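Putative membrane protein (Corynebacterium diphtheriae NCTC 13129, PDB 3C8I) is of unknown function, this chain being the C-terminal, DUF3239-family part of a putative membrane protein. Local coordinates at residues I21-P26 / Q130-K135; T77-V82 / W88-P93; R108-S111 / Q117-T120. All blocks are in the same frame, centred on the assembly; numbering follows the deposited sequence.

Contact 1: residues I21-P26 / Q130-K135; sequences IAEVNP and QVRETK
Glu23 and Arg132 meet end-on, the guanidinium offering NH1 and NH2 to the two carboxylate oxygens in a bidentate salt bridge. Arg132 NH1 lies 3.2 Å from Glu23 OE2 and Arg132 NH2 3.2 Å from Glu23 OE1, both rather long. The pair is far from coplanar: the two flat groups are turned 62° apart, and NH1 comes in from above the carboxylate plane. The tighter grip is inside 21-26, where Asn25 ND2 reaches Glu23 OE2 at 2.8 Å on the anti side, nearly straight and in its own amide plane, though tilted from the carboxylate plane. The amide and NH1 approach OE2 from opposite faces of the carboxylate; held from both, the group should be restricted in its rotation. Glu23 gets there with CG anti to its backbone nitrogen (chi1 167°) and an extended chain.

Around this close knot of carboxylate, amide and guanidinium the contact is loose: both bridging side chains are partly exposed at the surface, and the backbones stay well apart. Arg27 of the second subunit pairs with Glu23 OE1 and comes close to Arg132, so the carboxylate probably screens two arginines from each other; Asp129 also pairs with Arg132 NH2. The bridge ties the end of strand 16-24, at a classic bulge where Ala22 and Glu23 both face Val30, to helix 128-132, with Arg132 also touching Val30 of strand 29-36 and Thr51 of strand 47-54.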
loop_
_atom_site.group_PDB
_atom_site.type_symbol
_atom_site.label_atom_id
_atom_site.label_comp_id
_atom_site.label_asym_id
_atom_site.label_seq_id
_atom_site.Cartn_x
_atom_site.Cartn_y
_atom_site.Cartn_z
ATOM N N ILE B 21 4.022 5.972 21.594
ATOM C CA ILE B 21 5.078 6.524 20.747
ATOM C C ILE B 21 6.388 5.838 21.117
ATOM O O ILE B 21 6.842 5.906 22.270
ATOM C CB ILE B 21 5.231 8.053 20.851
ATOM C CG1 ILE B 21 3.908 8.776 20.547
ATOM C CG2 ILE B 21 6.406 8.526 19.946
ATOM C CD1 ILE B 21 3.988 10.319 20.700
ATOM N N ALA B 22 6.983 5.179 20.125
ATOM C CA ALA B 22 8.207 4.379 20.305
ATOM C C ALA B 22 9.439 5.107 19.771
ATOM O O ALA B 22 10.572 4.810 20.174
ATOM C CB ALA B 22 8.035 3.005 19.611
ATOM N N GLU B 23 9.225 6.056 18.866
ATOM C CA GLU B 23 10.305 6.819 18.278
ATOM C C GLU B 23 9.772 8.111 17.663
ATOM O O GLU B 23 8.670 8.137 17.097
ATOM C CB GLU B 23 11.028 5.974 17.224
ATOM C CG GLU B 23 11.979 6.782 16.338
ATOM C CD GLU B 23 12.606 5.956 15.254
ATOM O OE1 GLU B 23 13.537 5.202 15.591
ATOM O OE2 GLU B 23 12.171 6.067 14.080
ATOM N N VAL B 24 10.560 9.181 17.782
ATOM C CA VAL B 24 10.188 10.494 17.267
ATOM C C VAL B 24 11.293 11.031 16.365
ATOM O O VAL B 24 12.467 11.026 16.742
ATOM C CB VAL B 24 9.899 11.474 18.427
ATOM C CG1 VAL B 24 9.777 12.915 17.920
ATOM C CG2 VAL B 24 8.630 11.043 19.178
ATOM N N ASN B 25 10.905 11.487 15.174
ATOM C CA ASN B 25 11.825 11.948 14.130
ATOM C C ASN B 25 11.359 13.330 13.653
ATOM O O ASN B 25 10.272 13.765 14.015
ATOM C CB ASN B 25 11.844 10.935 12.973
ATOM C CG ASN B 25 12.151 9.505 13.439
ATOM O OD1 ASN B 25 13.233 9.232 13.925
ATOM N ND2 ASN B 25 11.187 8.599 13.292
ATOM N N PRO B 26 12.179 14.047 12.868
ATOM C CA PRO B 26 11.698 15.354 12.404
ATOM C C PRO B 26 10.376 15.337 11.629
ATOM O O PRO B 26 9.525 16.187 11.862
ATOM C CB PRO B 26 12.851 15.853 11.527
ATOM C CG PRO B 26 14.057 15.166 12.075
ATOM C CD PRO B 26 13.571 13.797 12.445
ATOM N N GLN B 130 13.672 -4.984 16.909
ATOM C CA GLN B 130 13.220 -6.353 16.637
ATOM C C GLN B 130 11.930 -6.365 15.798
ATOM O O GLN B 130 11.845 -7.088 14.795
ATOM C CB GLN B 130 12.997 -7.131 17.933
ATOM C CG GLN B 130 14.261 -7.479 18.716
ATOM C CD GLN B 130 13.923 -8.160 20.042
ATOM O OE1 GLN B 130 13.138 -9.123 20.084
ATOM N NE2 GLN B 130 14.490 -7.650 21.132
ATOM N N VAL B 131 10.937 -5.552 16.187
ATOM C CA VAL B 131 9.662 -5.504 15.431
ATOM C C VAL B 131 9.895 -5.049 14.011
ATOM O O VAL B 131 9.373 -5.639 13.058
ATOM C CB VAL B 131 8.590 -4.572 16.055
ATOM C CG1 VAL B 131 7.301 -4.631 15.206
ATOM C CG2 VAL B 131 8.319 -4.963 17.474
ATOM N N ARG B 132 10.702 -4.008 13.849
ATOM C CA ARG B 132 10.976 -3.520 12.498
ATOM C C ARG B 132 11.835 -4.498 11.678
ATOM O O ARG B 132 11.915 -4.337 10.471
ATOM C CB ARG B 132 11.601 -2.117 12.524
ATOM C CG ARG B 132 10.628 -1.051 13.049
ATOM C CD ARG B 132 11.070 0.370 12.720
ATOM N NE ARG B 132 12.271 0.780 13.439
ATOM C CZ ARG B 132 12.662 2.044 13.615
ATOM N NH1 ARG B 132 11.958 3.054 13.124
ATOM N NH2 ARG B 132 13.776 2.302 14.294
ATOM N N GLU B 133 12.453 -5.507 12.313
ATOM C CA GLU B 133 13.200 -6.552 11.557
ATOM C C GLU B 133 12.282 -7.634 10.969
ATOM O O GLU B 133 12.734 -8.453 10.172
ATOM C CB GLU B 133 14.272 -7.265 12.401
ATOM C CG GLU B 133 15.392 -6.419 13.065
ATOM C CD GLU B 133 16.215 -5.539 12.109
ATOM O OE1 GLU B 133 15.957 -5.561 10.884
ATOM O OE2 GLU B 133 17.128 -4.815 12.599
ATOM N N THR B 134 11.008 -7.659 11.373
ATOM C CA THR B 134 10.046 -8.643 10.859
ATOM C C THR B 134 9.541 -8.162 9.505
ATOM O O THR B 134 9.657 -6.981 9.202
ATOM C CB THR B 134 8.859 -8.816 11.837
ATOM O OG1 THR B 134 8.014 -7.653 11.788
ATOM C CG2 THR B 134 9.369 -9.044 13.262
ATOM N N LYS B 135 8.939 -9.035 8.695
ATOM C CA LYS B 135 8.524 -8.597 7.355
ATOM C C LYS B 135 7.276 -7.720 7.269
ATOM O O LYS B 135 7.125 -6.993 6.299
ATOM C CB LYS B 135 8.446 -9.782 6.382
ATOM C CG LYS B 135 7.320 -10.744 6.585
ATOM C CD LYS B 135 7.517 -12.014 5.743
ATOM C CE LYS B 135 7.282 -11.799 4.249
ATOM N NZ LYS B 135 6.591 -12.984 3.680
#

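Contact 2: residues T77-V82 / W88-P93; sequences TGQRSV and WDQISP
Gln79 leaves its strand with CG beside its backbone nitrogen and Gln90 with CG anti to its own (chi1 -173°); a bend at chi2 in each then brings the amides side by side, pointing the same way. Gln90 NE2 packs 3.5 Å from Gln79 CG, the amide planes almost parallel at 19°. Both amide nitrogens donate to one water, which sits 2.6 Å from Gln90 NE2; Thr77 OG1 also bonds to it, so three side chains on one face of the sheet are pinned together.

On the side of Ile91, Trp88 has CG beside its backbone nitrogen (chi1 -53°), which brings the CE3/CZ3 edge of the indole back to the neighbouring strand. Gln79 C lies in the ring plane, and CZ3 comes to 3.5 Å from the O of Gly78, which has no side chain. Arg80 lays its CG 3.9 Å from Trp88 CZ3. Beyond, Ser81 CB packs closely against the Asp89 carboxylate.

Gln79 N donates to Gln90 O at 2.9 Å, and Ser92 N to Thr77 O. At the bulge Gln79 O takes Asp89 N at 2.8 Å, nearly in line with the C=O bond though bent at the hydrogen, and Gln90 N only weakly. Ala107 of the third subunit packs against both glutamine side chains, and Ser92 OG bonds to Ala99 O of the fourth. This is an antiparallel beta hairpin of strands 70-80 and 88-95, with a classic bulge where Asp89 and Gln90 both face Gln79.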
loop_
_atom_site.group_PDB
_atom_site.type_symbol
_atom_site.label_atom_id
_atom_site.label_comp_id
_atom_site.label_asym_id
_atom_site.label_seq_id
_atom_site.Cartn_x
_atom_site.Cartn_y
_atom_site.Cartn_z
ATOM N N THR B 77 -7.537 -2.936 10.477
ATOM C CA THR B 77 -7.562 -3.964 9.443
ATOM C C THR B 77 -6.476 -4.939 9.761
ATOM O O THR B 77 -5.571 -4.628 10.573
ATOM C CB THR B 77 -7.298 -3.403 7.987
ATOM O OG1 THR B 77 -6.054 -2.687 7.952
ATOM C CG2 THR B 77 -8.420 -2.477 7.532
ATOM N N GLY B 78 -6.566 -6.116 9.143
ATOM C CA GLY B 78 -5.500 -7.092 9.187
ATOM C C GLY B 78 -5.516 -8.028 7.996
ATOM O O GLY B 78 -6.515 -8.095 7.282
ATOM N N GLN B 79 -4.433 -8.764 7.804
ATOM C CA GLN B 79 -4.342 -9.729 6.724
ATOM C C GLN B 79 -4.020 -11.077 7.304
ATOM O O GLN B 79 -3.175 -11.192 8.195
ATOM C CB GLN B 79 -3.268 -9.321 5.691
ATOM C CG GLN B 79 -3.444 -7.871 5.161
ATOM C CD GLN B 79 -4.819 -7.577 4.608
ATOM O OE1 GLN B 79 -5.461 -8.437 4.016
ATOM N NE2 GLN B 79 -5.277 -6.342 4.793
ATOM N N ARG B 80 -4.689 -12.102 6.776
ATOM C CA ARG B 80 -4.540 -13.474 7.266
ATOM C C ARG B 80 -3.194 -14.094 6.930
ATOM O O ARG B 80 -2.584 -13.781 5.905
ATOM C CB ARG B 80 -5.682 -14.359 6.730
ATOM C CG ARG B 80 -6.990 -14.108 7.474
ATOM C CD ARG B 80 -8.231 -14.634 6.725
ATOM N NE ARG B 80 -9.460 -14.063 7.296
ATOM C CZ ARG B 80 -10.188 -14.614 8.276
ATOM N NH1 ARG B 80 -9.855 -15.795 8.799
ATOM N NH2 ARG B 80 -11.275 -13.982 8.723
ATOM N N SER B 81 -2.731 -14.987 7.801
ATOM C CA SER B 81 -1.507 -15.736 7.546
ATOM C C SER B 81 -1.800 -16.805 6.486
ATOM O O SER B 81 -2.924 -17.328 6.415
ATOM C CB SER B 81 -0.991 -16.396 8.818
ATOM O OG SER B 81 -1.949 -17.317 9.280
ATOM N N VAL B 82 -0.797 -17.108 5.671
ATOM C CA VAL B 82 -0.930 -18.103 4.616
ATOM C C VAL B 82 -0.944 -19.528 5.199
ATOM O O VAL B 82 -1.871 -20.303 4.937
ATOM C CB VAL B 82 0.192 -17.983 3.504
ATOM C CG1 VAL B 82 1.520 -17.619 4.085
ATOM C CG2 VAL B 82 0.350 -19.305 2.719
ATOM N N TRP B 88 -3.774 -13.567 12.160
ATOM C CA TRP B 88 -3.379 -12.400 11.347
ATOM C C TRP B 88 -1.873 -12.351 11.278
ATOM O O TRP B 88 -1.197 -12.523 12.293
ATOM C CB TRP B 88 -3.867 -11.101 11.968
ATOM C CG TRP B 88 -5.322 -11.036 12.281
ATOM C CD1 TRP B 88 -5.892 -11.040 13.520
ATOM C CD2 TRP B 88 -6.386 -10.914 11.345
ATOM N NE1 TRP B 88 -7.255 -10.946 13.407
ATOM C CE2 TRP B 88 -7.585 -10.874 12.077
ATOM C CE3 TRP B 88 -6.442 -10.835 9.940
ATOM C CZ2 TRP B 88 -8.837 -10.764 11.461
ATOM C CZ3 TRP B 88 -7.689 -10.725 9.325
ATOM C CH2 TRP B 88 -8.867 -10.685 10.087
ATOM N N ASP B 89 -1.336 -12.163 10.076
ATOM C CA ASP B 89 0.112 -11.982 9.896
ATOM C C ASP B 89 0.509 -10.496 9.738
ATOM O O ASP B 89 1.681 -10.145 9.788
ATOM C CB ASP B 89 0.624 -12.837 8.727
ATOM C CG ASP B 89 1.275 -14.155 9.194
ATOM O OD1 ASP B 89 1.165 -14.495 10.397
ATOM O OD2 ASP B 89 1.902 -14.863 8.371
ATOM N N GLN B 90 -0.485 -9.644 9.607
ATOM C CA GLN B 90 -0.305 -8.204 9.509
ATOM C C GLN B 90 -1.505 -7.548 10.144
ATOM O O GLN B 90 -2.620 -8.004 9.930
ATOM C CB GLN B 90 -0.192 -7.778 8.029
ATOM C CG GLN B 90 0.168 -6.281 7.804
ATOM C CD GLN B 90 -0.987 -5.327 7.931
ATOM O OE1 GLN B 90 -0.786 -4.145 8.273
ATOM N NE2 GLN B 90 -2.185 -5.790 7.680
ATOM N N ILE B 91 -1.283 -6.488 10.933
ATOM C CA ILE B 91 -2.371 -5.728 11.576
ATOM C C ILE B 91 -2.026 -4.228 11.551
ATOM O O ILE B 91 -0.925 -3.860 11.965
ATOM C CB ILE B 91 -2.563 -6.167 13.066
ATOM C CG1 ILE B 91 -3.016 -7.634 13.155
ATOM C CG2 ILE B 91 -3.554 -5.252 13.782
ATOM C CD1 ILE B 91 -3.099 -8.185 14.581
ATOM N N SER B 92 -2.944 -3.401 11.055
ATOM C CA SER B 92 -2.796 -1.928 11.078
ATOM C C SER B 92 -3.501 -1.295 12.270
ATOM O O SER B 92 -4.746 -1.303 12.327
ATOM C CB SER B 92 -3.356 -1.264 9.822
ATOM O OG SER B 92 -2.694 -1.743 8.684
ATOM N N PRO B 93 -2.722 -0.748 13.211
ATOM C CA PRO B 93 -3.335 0.025 14.288
ATOM C C PRO B 93 -3.577 1.467 13.843
ATOM O O PRO B 93 -2.810 1.991 13.038
ATOM C CB PRO B 93 -2.292 -0.034 15.397
ATOM C CG PRO B 93 -0.963 -0.145 14.673
ATOM C CD PRO B 93 -1.241 -0.784 13.331
HETATM O O HOH W 1 -4.012 -4.248 6.756
#

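Contact 3: residues R108-S111 / Q117-T120; sequences RAES and QWTT
The indole of Trp118 turns its NE1 edge to helix 103-112 and meets the backbone carbonyl of Glu110 there, while Glu110 CG comes in from above the rim of the six-membered ring, 3.7 Å from Trp118 CZ2. Arg70 makes a cation-pi contact with the same indole and a salt bridge to Glu110 OE2, joining the two residues a second time.

NE1 donates to Glu110 O at 2.9 Å, with an N-H...O angle of 150°, so the indole N-H of this buried residue is satisfied by a main-chain oxygen. The donor lies in the carbonyl plane, while the oxygen sits 19° out of the ring plane. Glu110 keeps CG anti to its backbone nitrogen and stays extended. That lays its methylene against the ring and leads the carboxylate away from it, the two side chains crossing at about a right angle with their planes 64° apart.

The two helices themselves stand apart, Glu110 CA and Trp118 CA being 9.0 Å from each other, and the tryptophan spans the gap. Trp118 also packs on Pro18 and Met20 of strand 16-24, while Glu110 touches Pro72 of strand 70-80, so helices 103-112 and 115-124 are both held against the antiparallel sheet.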
loop_
_atom_site.group_PDB
_atom_site.type_symbol
_atom_site.label_atom_id
_atom_site.label_comp_id
_atom_site.label_asym_id
_atom_site.label_seq_id
_atom_site.Cartn_x
_atom_site.Cartn_y
_atom_site.Cartn_z
ATOM N N ARG B 108 -11.200 8.413 28.211
ATOM C CA ARG B 108 -11.944 7.231 28.618
ATOM C C ARG B 108 -11.347 5.964 28.029
ATOM O O ARG B 108 -11.114 4.989 28.752
ATOM C CB ARG B 108 -13.387 7.339 28.151
ATOM C CG ARG B 108 -14.302 6.269 28.718
ATOM C CD ARG B 108 -15.018 6.787 29.988
ATOM N NE ARG B 108 -15.821 5.753 30.665
ATOM C CZ ARG B 108 -15.503 5.150 31.815
ATOM N NH1 ARG B 108 -14.381 5.445 32.475
ATOM N NH2 ARG B 108 -16.330 4.235 32.325
ATOM N N ALA B 109 -11.132 5.988 26.709
ATOM C CA ALA B 109 -10.476 4.906 25.983
ATOM C C ALA B 109 -9.221 4.439 26.685
ATOM O O ALA B 109 -9.011 3.246 26.815
ATOM C CB ALA B 109 -10.128 5.355 24.563
ATOM N N GLU B 110 -8.390 5.382 27.127
ATOM C CA GLU B 110 -7.110 5.049 27.747
ATOM C C GLU B 110 -7.288 4.320 29.081
ATOM O O GLU B 110 -6.584 3.348 29.353
ATOM C CB GLU B 110 -6.229 6.293 27.943
ATOM C CG GLU B 110 -4.916 5.982 28.674
ATOM C CD GLU B 110 -4.023 7.186 28.881
ATOM O OE1 GLU B 110 -3.892 7.999 27.932
ATOM O OE2 GLU B 110 -3.440 7.297 29.996
ATOM N N SER B 111 -8.212 4.802 29.914
ATOM C CA SER B 111 -8.525 4.145 31.185
ATOM C C SER B 111 -9.240 2.794 31.003
ATOM O O SER B 111 -9.052 1.893 31.814
ATOM C CB SER B 111 -9.341 5.079 32.097
ATOM O OG SER B 111 -10.492 5.555 31.424
ATOM N N GLN B 117 -2.120 -4.474 29.992
ATOM C CA GLN B 117 -1.813 -4.307 28.581
ATOM C C GLN B 117 -0.958 -3.068 28.382
ATOM O O GLN B 117 0.007 -3.099 27.624
ATOM C CB GLN B 117 -3.083 -4.233 27.743
ATOM C CG GLN B 117 -3.799 -5.559 27.610
ATOM C CD GLN B 117 -5.022 -5.502 26.710
ATOM O OE1 GLN B 117 -5.134 -4.660 25.797
ATOM N NE2 GLN B 117 -5.946 -6.423 26.947
ATOM N N TRP B 118 -1.300 -1.977 29.074
ATOM C CA TRP B 118 -0.442 -0.794 29.063
ATOM C C TRP B 118 0.966 -1.144 29.529
ATOM O O TRP B 118 1.936 -0.805 28.875
ATOM C CB TRP B 118 -1.011 0.351 29.911
ATOM C CG TRP B 118 -2.145 1.087 29.247
ATOM C CD1 TRP B 118 -3.425 1.161 29.680
ATOM C CD2 TRP B 118 -2.078 1.840 28.039
ATOM N NE1 TRP B 118 -4.180 1.915 28.811
ATOM C CE2 TRP B 118 -3.371 2.352 27.792
ATOM C CE3 TRP B 118 -1.049 2.132 27.132
ATOM C CZ2 TRP B 118 -3.672 3.136 26.662
ATOM C CZ3 TRP B 118 -1.345 2.921 26.007
ATOM C CH2 TRP B 118 -2.648 3.403 25.779
ATOM N N THR B 119 1.081 -1.853 30.643
ATOM C CA THR B 119 2.400 -2.172 31.174
ATOM C C THR B 119 3.179 -3.141 30.244
ATOM O O THR B 119 4.365 -2.927 29.967
ATOM C CB THR B 119 2.314 -2.624 32.676
ATOM O OG1 THR B 119 1.709 -3.920 32.762
ATOM C CG2 THR B 119 1.498 -1.640 33.491
ATOM N N THR B 120 2.516 -4.169 29.723
ATOM C CA THR B 120 3.124 -5.047 28.702
ATOM C C THR B 120 3.692 -4.263 27.509
ATOM O O THR B 120 4.815 -4.510 27.059
ATOM C CB THR B 120 2.100 -6.096 28.163
ATOM O OG1 THR B 120 1.759 -7.017 29.210
ATOM C CG2 THR B 120 2.674 -6.881 26.960
#

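The three contacts share one antiparallel sheet but use it differently. Contact 2, partly buried, lies within it, pairing edge strand 88-95 with 70-80 through main-chain bonds, a shared water and an indole edge beside a glycine. Contact 1 is a surface salt bridge from strand 16-24, the other neighbour of 70-80, to helix 128-132. Contact 3, also partly buried, joins helices 103-112 and 115-124 through a buried tryptophan, across the chain's centre from both others. The centres are about 18 to 22 Å apart and none touch. Subunit contacts reach contacts 1 and 2 but not the two segments of contact 3. Along the chain, contact 1 encloses the other two, which follow in series.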